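Local coordinates for flavin reductase (Uncultured bacterium, PDB 5CHO), which probably reduces flavin with a nicotinamide cofactor and supplies the reduced flavin to the halogenase of a bacterial two-component tryptophan halogenase system, at residues D72-L77 / V164-T169; G97-A102 / P138-A143. All blocks are in the same frame, centred on the assembly; numbering follows the deposited sequence.

Contact 1 (D72-L77 / V164-T169); sequences DPPLIL and VGRLLT
Ile-76 O is held by two neighbours on the facing strand: Gly-165 N donates to it over 2.8 Å, the donor tilted 27° from the carbonyl plane, and the Val-164 CA makes a CA-H...O contact at 3.3 Å. In return Ile-76 N donates to Gly-165 O at 2.9 Å, this time in the carbonyl plane, which completes an antiparallel hydrogen-bonded pair. Two residues along each strand, Leu-167 N donates a hydrogen bond to Pro-74 O. Proline has no N-H to give back, so the return bond is missing; the Arg-166 CA-H also touches Pro-74 O. On the side where Leu-75, Leu-77, Val-164 and Arg-166 lie, Leu-75 CD2 sits 3.6 Å from Arg-166 CB. The arginine, extended from CG to NE and with chi1 near -178°, reaches the cis-proline Pro-73, whose CB stands 3.9 Å above the centre of the guanidinium plane. On the other side Ile-76 and Leu-167 cross at about a right angle, Ile-76 CG1 lying 4.0 Å from Leu-167 CD2, and Cys-149 touches both. Cut back to an alanine, Leu-167 would lose the CD2 methyl, and a gap beside Ile-76 and Cys-149 is likely to follow. With Phe-41 of the second subunit packed on Ile-76, this is antiparallel strand pairing at the dimer interface, consistent with the split barrel of the flavin reductase-like family.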
# COMPACT_ATOMS: atom_id res chain seq x y z
N ASP A 72 4.47 -15.80 6.36
CA ASP A 72 4.64 -16.68 7.50
C ASP A 72 5.14 -15.90 8.71
O ASP A 72 6.33 -15.60 8.81
CB ASP A 72 5.63 -17.80 7.14
CG ASP A 72 5.76 -18.84 8.22
OD1 ASP A 72 4.77 -19.56 8.47
OD2 ASP A 72 6.85 -18.94 8.82
N PRO A 73 4.23 -15.55 9.64
CA PRO A 73 2.78 -15.76 9.59
C PRO A 73 2.08 -14.84 8.59
O PRO A 73 2.62 -13.79 8.25
CB PRO A 73 2.34 -15.44 11.02
CG PRO A 73 3.30 -14.42 11.48
CD PRO A 73 4.62 -14.77 10.83
N PRO A 74 0.89 -15.24 8.12
CA PRO A 74 0.11 -14.44 7.17
C PRO A 74 -0.39 -13.13 7.80
O PRO A 74 -1.30 -13.16 8.63
CB PRO A 74 -1.05 -15.36 6.80
CG PRO A 74 -1.24 -16.21 8.00
CD PRO A 74 0.13 -16.41 8.59
N LEU A 75 0.20 -12.01 7.40
CA LEU A 75 -0.11 -10.71 7.97
C LEU A 75 -0.46 -9.68 6.89
O LEU A 75 0.06 -9.74 5.77
CB LEU A 75 1.07 -10.19 8.79
CG LEU A 75 1.58 -10.93 10.03
CD1 LEU A 75 2.74 -10.20 10.67
CD2 LEU A 75 0.46 -11.16 11.03
N ILE A 76 -1.34 -8.75 7.24
CA ILE A 76 -1.58 -7.56 6.41
C ILE A 76 -1.58 -6.33 7.31
O ILE A 76 -1.57 -6.46 8.53
CB ILE A 76 -2.92 -7.65 5.63
CG1 ILE A 76 -4.12 -7.77 6.58
CG2 ILE A 76 -2.89 -8.83 4.68
CD1 ILE A 76 -4.77 -6.45 6.94
N LEU A 77 -1.58 -5.14 6.72
CA LEU A 77 -1.73 -3.93 7.51
C LEU A 77 -2.64 -2.91 6.83
O LEU A 77 -2.83 -2.93 5.62
CB LEU A 77 -0.37 -3.30 7.81
CG LEU A 77 0.50 -2.64 6.73
CD1 LEU A 77 -0.05 -1.29 6.27
CD2 LEU A 77 1.91 -2.49 7.28
N VAL A 164 -1.77 -4.01 12.22
CA VAL A 164 -1.32 -5.25 11.60
C VAL A 164 -2.28 -6.36 11.97
O VAL A 164 -2.52 -6.62 13.15
CB VAL A 164 0.11 -5.63 12.04
CG1 VAL A 164 0.60 -6.83 11.25
CG2 VAL A 164 1.05 -4.46 11.87
N GLY A 165 -2.84 -7.02 10.96
CA GLY A 165 -3.78 -8.10 11.18
C GLY A 165 -3.21 -9.43 10.75
O GLY A 165 -2.63 -9.54 9.67
N ARG A 166 -3.36 -10.44 11.60
CA ARG A 166 -3.05 -11.80 11.20
C ARG A 166 -4.29 -12.42 10.56
O ARG A 166 -5.37 -12.38 11.14
CB ARG A 166 -2.57 -12.66 12.37
CG ARG A 166 -2.20 -14.06 11.90
CD ARG A 166 -1.75 -15.02 12.99
NE ARG A 166 -1.37 -16.28 12.36
CZ ARG A 166 -0.62 -17.22 12.92
NH1 ARG A 166 -0.14 -17.07 14.15
NH2 ARG A 166 -0.35 -18.33 12.24
N LEU A 167 -4.12 -12.97 9.37
CA LEU A 167 -5.24 -13.50 8.61
C LEU A 167 -5.85 -14.72 9.29
O LEU A 167 -5.13 -15.62 9.73
CB LEU A 167 -4.80 -13.85 7.18
CG LEU A 167 -4.33 -12.65 6.35
CD1 LEU A 167 -3.96 -13.05 4.92
CD2 LEU A 167 -5.38 -11.56 6.34
N LEU A 168 -7.18 -14.76 9.36
CA LEU A 168 -7.91 -15.93 9.82
C LEU A 168 -8.50 -16.62 8.61
O LEU A 168 -8.59 -17.84 8.55
CB LEU A 168 -9.01 -15.57 10.82
CG LEU A 168 -8.69 -14.51 11.87
CD1 LEU A 168 -9.96 -14.20 12.67
CD2 LEU A 168 -7.58 -14.99 12.76
N THR A 169 -8.91 -15.81 7.64
CA THR A 169 -9.38 -16.31 6.36
C THR A 169 -9.00 -15.36 5.25
O THR A 169 -8.74 -14.18 5.47
CB THR A 169 -10.92 -16.49 6.32
OG1 THR A 169 -11.56 -15.22 6.50
CG2 THR A 169 -11.39 -17.46 7.39

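Contact 2 (G97-A102 / P138-A143)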
# COMPACT_ATOMS: atom_id res chain seq x y z
N GLY A 97 -12.65 -7.10 9.00
CA GLY A 97 -12.76 -7.60 7.64
C GLY A 97 -12.16 -6.61 6.66
O GLY A 97 -12.04 -5.42 6.96
N VAL A 98 -11.75 -7.11 5.50
CA VAL A 98 -11.25 -6.28 4.42
C VAL A 98 -11.82 -6.81 3.11
O VAL A 98 -11.72 -8.00 2.82
CB VAL A 98 -9.70 -6.30 4.37
CG1 VAL A 98 -9.17 -5.47 3.21
CG2 VAL A 98 -9.10 -5.83 5.69
N SER A 99 -12.43 -5.92 2.32
CA SER A 99 -12.95 -6.29 1.01
C SER A 99 -12.29 -5.45 -0.06
O SER A 99 -12.32 -4.23 -0.01
CB SER A 99 -14.47 -6.10 0.95
OG SER A 99 -15.12 -6.69 2.06
N VAL A 100 -11.70 -6.11 -1.05
CA VAL A 100 -11.02 -5.43 -2.14
C VAL A 100 -12.05 -5.12 -3.22
O VAL A 100 -12.72 -6.02 -3.72
CB VAL A 100 -9.86 -6.28 -2.69
CG1 VAL A 100 -9.22 -5.61 -3.90
CG2 VAL A 100 -8.83 -6.52 -1.60
N LEU A 101 -12.17 -3.85 -3.59
CA LEU A 101 -13.31 -3.41 -4.37
C LEU A 101 -13.11 -3.51 -5.87
O LEU A 101 -12.07 -3.15 -6.41
CB LEU A 101 -13.66 -1.97 -4.01
CG LEU A 101 -14.12 -1.75 -2.57
CD1 LEU A 101 -14.44 -0.28 -2.34
CD2 LEU A 101 -15.33 -2.63 -2.23
N ALA A 102 -14.15 -4.01 -6.54
CA ALA A 102 -14.23 -4.03 -8.00
C ALA A 102 -14.55 -2.64 -8.53
O ALA A 102 -14.97 -1.76 -7.78
CB ALA A 102 -15.26 -5.03 -8.46
N PRO A 138 -18.64 -7.41 8.36
CA PRO A 138 -19.23 -7.34 7.02
C PRO A 138 -18.20 -7.43 5.90
O PRO A 138 -17.15 -6.80 5.96
CB PRO A 138 -19.93 -5.98 7.02
CG PRO A 138 -20.17 -5.66 8.45
CD PRO A 138 -19.02 -6.27 9.20
N LEU A 139 -18.54 -8.21 4.88
CA LEU A 139 -17.73 -8.34 3.68
C LEU A 139 -18.62 -8.04 2.47
O LEU A 139 -19.72 -8.58 2.36
CB LEU A 139 -17.12 -9.74 3.58
CG LEU A 139 -16.17 -10.12 4.72
CD1 LEU A 139 -15.89 -11.62 4.70
CD2 LEU A 139 -14.87 -9.35 4.59
N ALA A 140 -18.14 -7.17 1.59
CA ALA A 140 -18.94 -6.71 0.46
C ALA A 140 -19.02 -7.74 -0.66
O ALA A 140 -18.00 -8.20 -1.18
CB ALA A 140 -18.38 -5.40 -0.07
N ARG A 141 -20.25 -8.11 -1.01
CA ARG A 141 -20.50 -8.98 -2.15
C ARG A 141 -20.06 -8.29 -3.44
O ARG A 141 -20.20 -7.07 -3.58
CB ARG A 141 -21.99 -9.33 -2.21
CG ARG A 141 -22.46 -10.09 -0.99
CD ARG A 141 -23.78 -10.79 -1.21
NE ARG A 141 -24.19 -11.50 -0.00
CZ ARG A 141 -23.79 -12.72 0.32
NH1 ARG A 141 -22.95 -13.40 -0.46
NH2 ARG A 141 -24.22 -13.28 1.45
N GLY A 142 -19.51 -9.06 -4.37
CA GLY A 142 -19.04 -8.52 -5.63
C GLY A 142 -17.60 -8.03 -5.56
O GLY A 142 -17.06 -7.58 -6.56
N ALA A 143 -17.00 -8.12 -4.38
CA ALA A 143 -15.60 -7.72 -4.20
C ALA A 143 -14.66 -8.67 -4.94
O ALA A 143 -15.01 -9.82 -5.21
CB ALA A 143 -15.25 -7.67 -2.72
O HOH W 1 -14.83 -5.84 4.39
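Ser-99 and Ala-140 meet with no aromatic ring or side-chain amide between the two segments; the flat unit that counts is the peptide joining Leu-139 to Ala-140, whose N-H is given to Ser-99 OG over 3.1 Å with 163° at the hydrogen. The hydroxyl gets there because chi1 of -49° sets OG beside its own backbone N and anti to the carbonyl carbon. A water donates to Pro-138 O at 3.0 Å and also lies against OG, but at a suspiciously short 2.5 Å, so a water bridge here is doubtful. Pro-138 O has a second hydrogen-bond partner in Thr-52 OG1. Strands 97-100 and 138-140 run nearly parallel, but their axes stay 6.4 Å apart, and the bond from Ala-140 N to the serine hydroxyl spans the separation in place of backbone pairing. Leu-139 directs CD2 to the same place, 3.7 Å from Ser-99 OG and close over Gly-97, where a side chain on the glycine would be tight against it. Trp-146 packs on both Ser-99 and Leu-139. Beyond Ala-140 a type II turn reverses the chain, with Gly-142 at a positive phi of 88° that suits glycine, and brings Ala-143 CB back to 3.2 Å from Val-100 O and 4.1 Å from Ser-99 CB. Further along, Ala-102 CB rests 3.7 Å from Gly-142 O, an oxygen that accepts a hydrogen bond from Arg-176 NH2. Chemically, then, one buried hydroxyl satisfies a backbone N-H and so ties the short strand to the sheet, while the alanine methyls, Leu-139 and Trp-146 pack around it.

Overall arrangement
Along the chain the order is 72-77, 97-102, 138-143, 164-169, so both halves of contact 2 come between the halves of contact 1. Their centres are about 17 Å apart and their nearest atoms about 5 Å, without touching. Both reach the large antiparallel sheet, and strand 145-157 links them: it pairs with 160-172 of contact 1 and with 95-100 of contact 2. Contact 1 joins two strands of that sheet near the second subunit, whereas contact 2 fastens the short strand 138-140 onto it. The side chains of Leu-77 and Val-98 lie about 8 and 10 Å from bound FAD, so both contacts lie near the flavin, these two side chains not touching it.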